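Local coordinates for V-type ATP synthase subunit F (Archaeoglobus fulgidus, PDB 2I4R), which is probably a component of the archaeal A-type ATP synthase, the rotary machine that makes ATP from ADP using a proton gradient across the membrane, at residues A13-P18 with G55-K60. Residues are numbered along the deposited sequence; the frame is centred on the assembly and turned at random.
Sequences AVVGDP and GVVIMK
The carbonyl oxygen of Ala13 is met by two donors from the neighbouring strand: Ile58 N, 2.8 Å from Ala13 O, bonds to it in the carbonyl plane, and the CA-H of Val57 adds a weaker contact. On one flank Ala13 N donates to Val56 O (2.7 Å) with an almost straight N-H...O angle of 168°; on the other, Val15 N reaches Ile58 O at 3.0 Å. Strands 11-16 and 54-60 thus run parallel as the inner pair of a four-stranded parallel sheet, between 32-34 and 82-86, in a three-layer alpha/beta/alpha fold. On the face of Val15, its CG2 meets Val57 CG2, the branch anti to the backbone N, at 3.5 Å, while its CB lies alongside CG of Met59 (present as selenomethionine); Ala44 and Val45 of helix 38-50 cover this side. The other face carries Val14 and Ile58 side by side, CG1 of Val14 3.9 Å from CB of Ile58, both under Phe20 of helix 18-26. From the end of strand 54-60, the chain of Lys60, bent at its last three torsions (chi4 -61°), brings NZ to 2.9 Å from Asp17 OD1, a salt bridge whose side chains cross at about a right angle. Asp17 is also the N-cap of helix 18-26, where OD2 makes a weak hydrogen bond to Asp19 N.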
# COMPACT_ATOMS: atom_id res chain seq x y z
N ALA B 13 -1.49 -6.30 9.73
CA ALA B 13 -2.70 -5.74 10.31
C ALA B 13 -3.34 -4.87 9.26
O ALA B 13 -2.65 -4.33 8.39
CB ALA B 13 -2.38 -4.93 11.56
N VAL B 14 -4.66 -4.74 9.32
CA VAL B 14 -5.40 -3.91 8.39
C VAL B 14 -6.24 -2.97 9.21
O VAL B 14 -6.77 -3.36 10.26
CB VAL B 14 -6.31 -4.74 7.51
CG1 VAL B 14 -6.92 -3.87 6.43
CG2 VAL B 14 -5.52 -5.89 6.92
N VAL B 15 -6.37 -1.73 8.74
CA VAL B 15 -7.14 -0.71 9.45
C VAL B 15 -8.10 -0.02 8.49
O VAL B 15 -7.67 0.55 7.49
CB VAL B 15 -6.22 0.39 10.07
CG1 VAL B 15 -7.00 1.20 11.08
CG2 VAL B 15 -4.99 -0.24 10.71
N GLY B 16 -9.39 -0.07 8.78
CA GLY B 16 -10.35 0.57 7.90
C GLY B 16 -11.79 0.28 8.23
O GLY B 16 -12.09 -0.50 9.14
N ASP B 17 -12.70 0.92 7.50
CA ASP B 17 -14.14 0.74 7.70
C ASP B 17 -14.52 -0.70 7.40
O ASP B 17 -13.82 -1.38 6.65
CB ASP B 17 -14.94 1.68 6.79
CG ASP B 17 -14.82 1.32 5.32
OD1 ASP B 17 -13.70 1.42 4.76
OD2 ASP B 17 -15.85 0.93 4.72
N PRO B 18 -15.64 -1.18 7.96
CA PRO B 18 -16.11 -2.56 7.75
C PRO B 18 -16.16 -3.04 6.28
O PRO B 18 -15.93 -4.21 6.01
CB PRO B 18 -17.48 -2.55 8.42
CG PRO B 18 -17.92 -1.11 8.28
CD PRO B 18 -16.67 -0.38 8.65
N GLY B 55 4.19 -6.37 11.56
CA GLY B 55 5.24 -6.14 10.59
C GLY B 55 4.77 -5.25 9.46
O GLY B 55 5.55 -4.51 8.89
N VAL B 56 3.48 -5.31 9.15
CA VAL B 56 2.92 -4.51 8.08
C VAL B 56 1.48 -4.14 8.44
O VAL B 56 0.79 -4.90 9.13
CB VAL B 56 2.89 -5.31 6.73
CG1 VAL B 56 2.37 -4.43 5.61
CG2 VAL B 56 4.27 -5.84 6.40
N VAL B 57 1.04 -2.97 7.99
CA VAL B 57 -0.33 -2.55 8.24
C VAL B 57 -0.89 -1.85 7.00
O VAL B 57 -0.32 -0.88 6.52
CB VAL B 57 -0.44 -1.63 9.50
CG1 VAL B 57 0.78 -0.76 9.60
CG2 VAL B 57 -1.72 -0.77 9.44
N ILE B 58 -1.99 -2.40 6.49
CA ILE B 58 -2.67 -1.85 5.31
C ILE B 58 -3.61 -0.73 5.75
O ILE B 58 -4.30 -0.86 6.77
CB ILE B 58 -3.57 -2.92 4.62
CG1 ILE B 58 -2.80 -4.22 4.41
CG2 ILE B 58 -4.07 -2.37 3.30
CD1 ILE B 58 -1.74 -4.15 3.36
N MSE B 59 -3.68 0.34 4.98
CA MSE B 59 -4.56 1.45 5.32
C MSE B 59 -4.96 2.29 4.13
O MSE B 59 -4.30 2.29 3.09
CB MSE B 59 -3.89 2.38 6.32
CG MSE B 59 -4.09 2.06 7.78
SE MSE B 59 -3.92 3.73 8.73
CE MSE B 59 -2.12 4.22 8.20
N LYS B 60 -6.05 3.04 4.30
CA LYS B 60 -6.52 3.93 3.27
C LYS B 60 -5.51 5.07 3.24
O LYS B 60 -5.07 5.55 4.28
CB LYS B 60 -7.91 4.45 3.62
CG LYS B 60 -9.00 3.40 3.52
CD LYS B 60 -9.82 3.57 2.24
CE LYS B 60 -11.19 4.18 2.54
NZ LYS B 60 -12.00 3.31 3.46